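Local coordinates for periplasmic zinc-binding protein troA (Treponema pallidum, PDB 1K0F) that binds zinc with high affinity and specificity in the periplasm and delivers it to the TroABC membrane permease for import into the cytoplasm, at residues 54-59 with 115-120; 165-170 with 223-228; 39-44 with 64-69. One frame throughout, in Å; residues are numbered along the deposited sequence.

Contact 1: 54-59 with 115-120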
loop_
_atom_site.group_PDB
_atom_site.type_symbol
_atom_site.label_atom_id
_atom_site.label_comp_id
_atom_site.label_asym_id
_atom_site.label_seq_id
_atom_site.Cartn_x
_atom_site.Cartn_y
_atom_site.Cartn_z
ATOM N N LEU A 54 -19.410 -9.571 2.579
ATOM C CA LEU A 54 -18.825 -8.261 2.350
ATOM C C LEU A 54 -17.485 -8.392 1.653
ATOM O O LEU A 54 -16.568 -9.009 2.181
ATOM C CB LEU A 54 -18.630 -7.543 3.684
ATOM C CG LEU A 54 -17.755 -6.296 3.658
ATOM C CD1 LEU A 54 -18.459 -5.229 2.843
ATOM C CD2 LEU A 54 -17.489 -5.807 5.068
ATOM N N ILE A 55 -17.377 -7.822 0.462
ATOM C CA ILE A 55 -16.121 -7.861 -0.272
ATOM C C ILE A 55 -15.519 -6.462 -0.250
ATOM O O ILE A 55 -16.191 -5.476 -0.570
ATOM C CB ILE A 55 -16.305 -8.300 -1.733
ATOM C CG1 ILE A 55 -16.582 -9.804 -1.796
ATOM C CG2 ILE A 55 -15.038 -7.992 -2.524
ATOM C CD1 ILE A 55 -16.956 -10.287 -3.181
ATOM N N LEU A 56 -14.247 -6.390 0.140
ATOM C CA LEU A 56 -13.538 -5.123 0.245
ATOM C C LEU A 56 -12.279 -5.076 -0.606
ATOM O O LEU A 56 -11.451 -5.987 -0.581
ATOM C CB LEU A 56 -13.173 -4.843 1.707
ATOM C CG LEU A 56 -14.321 -4.449 2.642
ATOM C CD1 LEU A 56 -13.774 -4.174 4.035
ATOM C CD2 LEU A 56 -15.039 -3.230 2.093
ATOM N N TYR A 57 -12.148 -3.993 -1.357
ATOM C CA TYR A 57 -10.994 -3.791 -2.202
ATOM C C TYR A 57 -10.720 -2.298 -2.360
ATOM O O TYR A 57 -11.589 -1.455 -2.114
ATOM C CB TYR A 57 -11.199 -4.469 -3.561
ATOM C CG TYR A 57 -12.271 -3.872 -4.454
ATOM C CD1 TYR A 57 -13.626 -3.978 -4.129
ATOM C CD2 TYR A 57 -11.928 -3.269 -5.671
ATOM C CE1 TYR A 57 -14.600 -3.509 -4.987
ATOM C CE2 TYR A 57 -12.903 -2.796 -6.539
ATOM C CZ TYR A 57 -14.234 -2.918 -6.193
ATOM O OH TYR A 57 -15.192 -2.424 -7.052
ATOM N N ASN A 58 -9.496 -1.981 -2.752
ATOM C CA ASN A 58 -9.053 -0.612 -2.936
ATOM C C ASN A 58 -9.948 0.254 -3.816
ATOM O O ASN A 58 -10.674 1.140 -3.346
ATOM C CB ASN A 58 -7.653 -0.627 -3.542
ATOM C CG ASN A 58 -6.789 0.498 -3.043
ATOM O OD1 ASN A 58 -6.836 0.847 -1.857
ATOM N ND2 ASN A 58 -5.984 1.068 -3.933
ATOM N N GLY A 59 -9.875 -0.043 -5.108
ATOM C CA GLY A 59 -10.582 0.720 -6.107
ATOM C C GLY A 59 -9.402 1.427 -6.747
ATOM O O GLY A 59 -8.306 0.861 -6.792
ATOM N N LYS A 115 -12.540 4.641 6.614
ATOM C CA LYS A 115 -13.907 5.086 6.898
ATOM C C LYS A 115 -14.859 4.186 6.123
ATOM O O LYS A 115 -15.879 3.733 6.643
ATOM C CB LYS A 115 -14.104 6.550 6.468
ATOM C CG LYS A 115 -15.371 7.209 7.023
ATOM C CD LYS A 115 -16.121 8.008 5.963
ATOM C CE LYS A 115 -16.599 9.338 6.511
ATOM N NZ LYS A 115 -16.054 10.460 5.691
ATOM N N ALA A 116 -14.489 3.936 4.869
ATOM C CA ALA A 116 -15.250 3.084 3.965
ATOM C C ALA A 116 -15.363 1.680 4.558
ATOM O O ALA A 116 -16.443 1.098 4.601
ATOM C CB ALA A 116 -14.557 3.030 2.605
ATOM N N VAL A 117 -14.240 1.140 5.009
ATOM C CA VAL A 117 -14.225 -0.188 5.612
ATOM C C VAL A 117 -15.185 -0.234 6.803
ATOM O O VAL A 117 -16.054 -1.102 6.890
ATOM C CB VAL A 117 -12.826 -0.541 6.107
ATOM C CG1 VAL A 117 -12.852 -1.890 6.775
ATOM C CG2 VAL A 117 -11.849 -0.539 4.950
ATOM N N TYR A 118 -15.006 0.721 7.710
ATOM C CA TYR A 118 -15.832 0.822 8.897
ATOM C C TYR A 118 -17.303 0.873 8.543
ATOM O O TYR A 118 -18.100 0.099 9.062
ATOM C CB TYR A 118 -15.457 2.076 9.680
ATOM C CG TYR A 118 -16.588 2.670 10.502
ATOM C CD1 TYR A 118 -17.034 2.036 11.648
ATOM C CD2 TYR A 118 -17.168 3.875 10.145
ATOM C CE1 TYR A 118 -18.036 2.592 12.434
ATOM C CE2 TYR A 118 -18.173 4.454 10.919
ATOM C CZ TYR A 118 -18.599 3.807 12.067
ATOM O OH TYR A 118 -19.564 4.375 12.846
ATOM N N GLU A 119 -17.662 1.795 7.658
ATOM C CA GLU A 119 -19.053 1.962 7.248
ATOM C C GLU A 119 -19.612 0.762 6.480
ATOM O O GLU A 119 -20.824 0.558 6.438
ATOM C CB GLU A 119 -19.206 3.230 6.402
ATOM C CG GLU A 119 -19.338 4.500 7.228
ATOM C CD GLU A 119 -19.392 5.746 6.377
ATOM O OE1 GLU A 119 -19.568 6.842 6.947
ATOM O OE2 GLU A 119 -19.258 5.625 5.142
ATOM N N SER A 120 -18.735 -0.017 5.856
ATOM C CA SER A 120 -19.164 -1.196 5.113
ATOM C C SER A 120 -19.520 -2.267 6.141
ATOM O O SER A 120 -20.544 -2.953 6.039
ATOM C CB SER A 120 -18.028 -1.704 4.225
ATOM O OG SER A 120 -18.131 -1.176 2.921
#
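Leu54 and Leu56 of strand 54-57 face Val117 and Ser120 of helix 115-120, whose axis runs antiparallel to the strand (178°) at a closest approach of 10.0 Å. This is the strand-helix layering of the amino-terminal α/β lobe, in which a parallel sheet is covered by helices. The strand lies inside the sheet, hydrogen-bonded on its two edges to strands 4-7 and 78-81, and the alternation of its side chains sends only Leu54 and Leu56 to residues 115-120.

Leu56 divides its two methyls between two helix residues. With CG beside the backbone N (chi1 -73°), CD1 meets Val117 CG1 at 3.7 Å, the two side chains crossing at about a right angle. The other branch, CD2, reaches the Ser120 side chain, 3.8 Å from OG and 4.0 Å from CB. Leu54 takes a different chi1, with CG opposite the backbone N (167°), and brings CD1 to within 3.8 Å of Ser120 CB. The small serine side chain is thus touched by both leucines. Helix 10-20 adds to the same apolar cluster: Val16 contacts both Leu56 and Val117, and Ile12 contacts Leu56. On the far side of helix 107-124, Tyr118 stacks on Tyr136 and its hydroxyl bonds to Thr133.

No hydrogen bond joins the two segments, so dispersion and the exclusion of water from four buried residues hold them together. The one polar side-chain atom in the interface, Ser120 OG, finds a weak bond of 3.3 Å to Ala116 O, the carbonyl that also accepts the helical bond from Ser120 N. That folds the hydroxyl back on its own helix, and an otherwise apolar interface can accommodate it without a polar partner on the strand.

Contact 2: 165-170 with 223-228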
loop_
_atom_site.group_PDB
_atom_site.type_symbol
_atom_site.label_atom_id
_atom_site.label_comp_id
_atom_site.label_asym_id
_atom_site.label_seq_id
_atom_site.Cartn_x
_atom_site.Cartn_y
_atom_site.Cartn_z
ATOM N N VAL A 165 14.214 6.242 -3.918
ATOM C CA VAL A 165 14.076 5.472 -5.139
ATOM C C VAL A 165 13.750 4.059 -4.673
ATOM O O VAL A 165 14.463 3.483 -3.850
ATOM C CB VAL A 165 15.380 5.486 -5.971
ATOM C CG1 VAL A 165 15.235 4.573 -7.176
ATOM C CG2 VAL A 165 15.692 6.904 -6.429
ATOM N N THR A 166 12.659 3.510 -5.189
ATOM C CA THR A 166 12.222 2.180 -4.795
ATOM C C THR A 166 11.888 1.277 -5.975
ATOM O O THR A 166 11.957 1.695 -7.129
ATOM C CB THR A 166 10.980 2.285 -3.916
ATOM O OG1 THR A 166 10.122 3.300 -4.448
ATOM C CG2 THR A 166 11.365 2.647 -2.485
ATOM N N ALA A 167 11.514 0.039 -5.662
ATOM C CA ALA A 167 11.149 -0.969 -6.659
ATOM C C ALA A 167 10.176 -0.456 -7.737
ATOM O O ALA A 167 10.453 -0.592 -8.932
ATOM C CB ALA A 167 10.557 -2.187 -5.957
ATOM N N HIS A 168 9.036 0.104 -7.318
ATOM C CA HIS A 168 8.049 0.647 -8.258
ATOM C C HIS A 168 7.368 1.932 -7.753
ATOM O O HIS A 168 7.405 2.226 -6.563
ATOM C CB HIS A 168 7.015 -0.441 -8.655
ATOM C CG HIS A 168 5.876 -0.617 -7.696
ATOM N ND1 HIS A 168 6.057 -0.968 -6.376
ATOM C CD2 HIS A 168 4.536 -0.569 -7.889
ATOM C CE1 HIS A 168 4.880 -1.129 -5.796
ATOM N NE2 HIS A 168 3.942 -0.896 -6.693
ATOM N N ASP A 169 6.770 2.696 -8.672
ATOM C CA ASP A 169 6.098 3.973 -8.375
ATOM C C ASP A 169 4.900 3.821 -7.453
ATOM O O ASP A 169 3.759 4.056 -7.859
ATOM C CB ASP A 169 5.637 4.632 -9.685
ATOM C CG ASP A 169 6.065 6.092 -9.799
ATOM O OD1 ASP A 169 6.725 6.598 -8.858
ATOM O OD2 ASP A 169 5.735 6.726 -10.834
ATOM N N ALA A 170 5.168 3.469 -6.204
ATOM C CA ALA A 170 4.110 3.256 -5.237
ATOM C C ALA A 170 4.200 4.162 -4.021
ATOM O O ALA A 170 3.767 3.783 -2.942
ATOM C CB ALA A 170 4.116 1.801 -4.791
ATOM N N LYS A 223 15.324 -8.955 -7.598
ATOM C CA LYS A 223 16.284 -9.092 -8.690
ATOM C C LYS A 223 16.383 -7.843 -9.546
ATOM O O LYS A 223 17.396 -7.617 -10.202
ATOM C CB LYS A 223 15.940 -10.317 -9.552
ATOM C CG LYS A 223 15.754 -10.083 -11.059
ATOM C CD LYS A 223 14.665 -11.006 -11.592
ATOM C CE LYS A 223 15.035 -12.480 -11.468
ATOM N NZ LYS A 223 16.500 -12.729 -11.681
ATOM N N ASN A 224 15.351 -7.010 -9.502
ATOM C CA ASN A 224 15.364 -5.793 -10.291
ATOM C C ASN A 224 16.071 -4.619 -9.634
ATOM O O ASN A 224 16.870 -3.952 -10.277
ATOM C CB ASN A 224 13.938 -5.408 -10.661
ATOM C CG ASN A 224 13.352 -6.334 -11.711
ATOM O OD1 ASN A 224 13.745 -6.294 -12.881
ATOM N ND2 ASN A 224 12.406 -7.182 -11.297
ATOM N N VAL A 225 15.792 -4.357 -8.363
ATOM C CA VAL A 225 16.459 -3.246 -7.695
ATOM C C VAL A 225 17.950 -3.539 -7.495
ATOM O O VAL A 225 18.791 -2.659 -7.693
ATOM C CB VAL A 225 15.807 -2.932 -6.323
ATOM C CG1 VAL A 225 16.834 -2.276 -5.387
ATOM C CG2 VAL A 225 14.607 -2.014 -6.524
ATOM N N GLU A 226 18.280 -4.767 -7.101
ATOM C CA GLU A 226 19.674 -5.143 -6.895
ATOM C C GLU A 226 20.440 -4.955 -8.189
ATOM O O GLU A 226 21.655 -4.771 -8.176
ATOM C CB GLU A 226 19.786 -6.603 -6.478
ATOM C CG GLU A 226 18.981 -6.960 -5.266
ATOM C CD GLU A 226 19.633 -8.050 -4.458
ATOM O OE1 GLU A 226 20.278 -8.948 -5.055
ATOM O OE2 GLU A 226 19.513 -8.014 -3.215
ATOM N N ALA A 227 19.724 -5.022 -9.307
ATOM C CA ALA A 227 20.338 -4.859 -10.618
ATOM C C ALA A 227 20.600 -3.381 -10.818
ATOM O O ALA A 227 21.604 -2.978 -11.401
ATOM C CB ALA A 227 19.410 -5.382 -11.698
ATOM N N LEU A 228 19.676 -2.571 -10.328
ATOM C CA LEU A 228 19.818 -1.135 -10.429
ATOM C C LEU A 228 21.008 -0.814 -9.555
ATOM O O LEU A 228 21.875 -0.041 -9.930
ATOM C CB LEU A 228 18.569 -0.437 -9.897
ATOM C CG LEU A 228 18.686 1.043 -9.522
ATOM C CD1 LEU A 228 19.449 1.820 -10.600
ATOM C CD2 LEU A 228 17.283 1.613 -9.338
#
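Val225, early in helix 225-233, pushes a methyl against the chain where it turns a corner at Ala167. The pair belongs to the carboxy-terminal α/β lobe, in which helix 225-233 packs over the end of strand 163-166 that leads to the zinc ligand His168. Val225 buries the most surface here, followed by Leu228, with Val165 and Ala167 equal behind them.

In Val225 the methyl CG2 does the touching. It sits 3.6 Å from Ala167 CA and 3.8 Å from Ala167 N, hence against the backbone at the corner more than against the alanine side chain, whose CB is 4.1 Å away. CG2 lies opposite the carbonyl carbon about CA-CB, while CG1 takes the place opposite the backbone N (chi1 154°). Beyond the two segments, Val225 also rests on Ile214 and Ile241.

One helical turn on, Leu228 extends with CG opposite its backbone N (chi1 162°) and presents CD2 to Val165 CG1 at 4.2 Å. The two side chains cross at about a right angle in a looser apolar contact. Helix 196-208 closes over both, with Leu202 touching each of them. The side-chain contacts are apolar, all the touching residues are buried, and no hydrogen bond passes between the segments.

Just past the corner, His168 turns its imidazole away from the helix, towards the metal site it forms with His37, His102 and Asp248. In this zinc-free structure its ring nitrogens have protein partners: ND1 is hydrogen-bonded to Glu217, and NE2 is joined weakly to Asp248. Glu217 also touches Ala167, so the corner residue and the second-shell carboxylate are neighbours. One face of the imidazole meets Ala170 CB, which stands 3.1 Å above the His168 ring plane, offset toward the rim.

Contact 3: 39-44 with 64-69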
loop_
_atom_site.group_PDB
_atom_site.type_symbol
_atom_site.label_atom_id
_atom_site.label_comp_id
_atom_site.label_asym_id
_atom_site.label_seq_id
_atom_site.Cartn_x
_atom_site.Cartn_y
_atom_site.Cartn_z
ATOM N N TYR A 39 -2.348 -9.765 -9.422
ATOM C CA TYR A 39 -2.949 -10.826 -8.617
ATOM C C TYR A 39 -4.287 -11.290 -9.213
ATOM O O TYR A 39 -5.098 -10.468 -9.659
ATOM C CB TYR A 39 -3.153 -10.346 -7.168
ATOM C CG TYR A 39 -3.597 -11.441 -6.212
ATOM C CD1 TYR A 39 -2.672 -12.150 -5.453
ATOM C CD2 TYR A 39 -4.940 -11.791 -6.100
ATOM C CE1 TYR A 39 -3.074 -13.188 -4.612
ATOM C CE2 TYR A 39 -5.351 -12.828 -5.265
ATOM C CZ TYR A 39 -4.415 -13.524 -4.527
ATOM O OH TYR A 39 -4.823 -14.577 -3.735
ATOM N N THR A 40 -4.494 -12.610 -9.219
ATOM C CA THR A 40 -5.722 -13.234 -9.728
ATOM C C THR A 40 -6.359 -14.053 -8.611
ATOM O O THR A 40 -5.655 -14.697 -7.834
ATOM C CB THR A 40 -5.445 -14.224 -10.879
ATOM O OG1 THR A 40 -4.157 -13.958 -11.440
ATOM C CG2 THR A 40 -6.521 -14.117 -11.948
ATOM N N ALA A 41 -7.686 -14.037 -8.529
ATOM C CA ALA A 41 -8.385 -14.807 -7.505
ATOM C C ALA A 41 -8.368 -16.270 -7.928
ATOM O O ALA A 41 -9.051 -16.657 -8.870
ATOM C CB ALA A 41 -9.824 -14.321 -7.357
ATOM N N THR A 42 -7.574 -17.075 -7.231
ATOM C CA THR A 42 -7.473 -18.491 -7.535
ATOM C C THR A 42 -8.835 -19.157 -7.348
ATOM O O THR A 42 -9.834 -18.487 -7.074
ATOM C CB THR A 42 -6.473 -19.165 -6.607
ATOM O OG1 THR A 42 -7.006 -19.187 -5.277
ATOM C CG2 THR A 42 -5.156 -18.402 -6.604
ATOM N N ALA A 43 -8.871 -20.478 -7.495
ATOM C CA ALA A 43 -10.112 -21.234 -7.344
ATOM C C ALA A 43 -10.726 -20.980 -5.972
ATOM O O ALA A 43 -11.900 -20.612 -5.857
ATOM C CB ALA A 43 -9.845 -22.731 -7.539
ATOM N N GLY A 44 -9.918 -21.178 -4.937
ATOM C CA GLY A 44 -10.392 -20.966 -3.587
ATOM C C GLY A 44 -10.844 -19.534 -3.432
ATOM O O GLY A 44 -11.969 -19.274 -3.019
ATOM N N THR A 64 -6.021 -4.108 -10.554
ATOM C CA THR A 64 -6.253 -4.195 -11.994
ATOM C C THR A 64 -6.897 -5.473 -12.530
ATOM O O THR A 64 -7.882 -5.417 -13.268
ATOM C CB THR A 64 -4.932 -3.987 -12.757
ATOM O OG1 THR A 64 -4.007 -5.025 -12.397
ATOM C CG2 THR A 64 -4.326 -2.632 -12.413
ATOM N N LYS A 65 -6.341 -6.623 -12.158
ATOM C CA LYS A 65 -6.836 -7.910 -12.642
ATOM C C LYS A 65 -7.983 -8.570 -11.869
ATOM O O LYS A 65 -8.032 -9.794 -11.763
ATOM C CB LYS A 65 -5.663 -8.888 -12.734
ATOM C CG LYS A 65 -4.828 -8.740 -13.998
ATOM C CD LYS A 65 -3.358 -8.543 -13.678
ATOM C CE LYS A 65 -2.557 -8.354 -14.947
ATOM N NZ LYS A 65 -3.360 -7.651 -15.984
ATOM N N MET A 66 -8.917 -7.780 -11.351
ATOM C CA MET A 66 -10.032 -8.351 -10.600
ATOM C C MET A 66 -11.393 -7.776 -11.003
ATOM O O MET A 66 -12.429 -8.236 -10.520
ATOM C CB MET A 66 -9.810 -8.142 -9.099
ATOM C CG MET A 66 -8.829 -9.120 -8.481
ATOM S SD MET A 66 -8.896 -9.138 -6.686
ATOM C CE MET A 66 -8.651 -10.861 -6.361
ATOM N N GLY A 67 -11.378 -6.778 -11.886
ATOM C CA GLY A 67 -12.607 -6.143 -12.345
ATOM C C GLY A 67 -13.732 -7.096 -12.710
ATOM O O GLY A 67 -14.843 -6.979 -12.193
ATOM N N GLU A 68 -13.450 -8.031 -13.613
ATOM C CA GLU A 68 -14.439 -9.015 -14.039
ATOM C C GLU A 68 -15.025 -9.710 -12.814
ATOM O O GLU A 68 -16.227 -9.628 -12.560
ATOM C CB GLU A 68 -13.784 -10.050 -14.962
ATOM C CG GLU A 68 -14.618 -10.436 -16.184
ATOM C CD GLU A 68 -14.376 -9.538 -17.400
ATOM O OE1 GLU A 68 -15.372 -9.112 -18.035
ATOM O OE2 GLU A 68 -13.196 -9.264 -17.726
ATOM N N VAL A 69 -14.163 -10.373 -12.047
ATOM C CA VAL A 69 -14.578 -11.094 -10.842
ATOM C C VAL A 69 -15.425 -10.244 -9.895
ATOM O O VAL A 69 -16.381 -10.739 -9.306
ATOM C CB VAL A 69 -13.358 -11.632 -10.037
ATOM C CG1 VAL A 69 -13.658 -13.027 -9.518
ATOM C CG2 VAL A 69 -12.103 -11.653 -10.906
#
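Met66 sets its terminal methyl against both Tyr39 and Ala41 where, in the amino-terminal α/β lobe, the loop leading into helix 43-51 packs against the start of helix 67-73. Thr42 and Met66 occupy the N-cap positions of these two helices; Thr42 OG1 caps a backbone N of helix 43-51 and is hydrogen-bonded to the Asp45 carboxylate as well.

The tight part is apolar and centres on Met66 CE. That methyl lies 3.8 Å from Ala41 CB, and it approaches the Tyr39 ring at the edge, near the ring plane, rather than over a face. The thioether reaches this spot through a chain that is nearly straight at chi2 and bends at the sulfur (chi3 143°), bringing CE closer to segment 39-44 than the start of the side chain would suggest. Met30 touches both Tyr39 and Met66 on the buried side.

The outer side is much looser. Lys65 begins by pointing at the other segment, and its CB comes within 3.5 Å of Tyr39 O, but the chain beyond bends away, and Lys65 is exposed. Thr40 points away from the helix start, and Val69 CG1 stays 4.6 Å from Ala41 CB. No hydrogen bond joins the two segments. At the ring itself, Met66 CE is 3.8 Å from Tyr39 CD2 and 4.0 Å from Tyr39 CE2.

In the fold
Contacts 1 and 3 share the amino-terminal lobe, their centres 17 Å apart and nearest atoms about 6 Å apart, and their segments alternate along the chain: strand 54-57 lies between helices 43-51 and 67-73, and contact 3 joins the lead-in of the first to the start of the second. Contact 2 lies in the other lobe, with its centre 30 Å from that of contact 1 and 25 Å from that of contact 3. The zinc site relates them unequally. Contact 2 contains the ligand His168, whereas contact 3 follows His37 in sequence and brings the Lys65 side chain to about 6 Å from it. Contact 1 is remote from the site, in the core of its lobe.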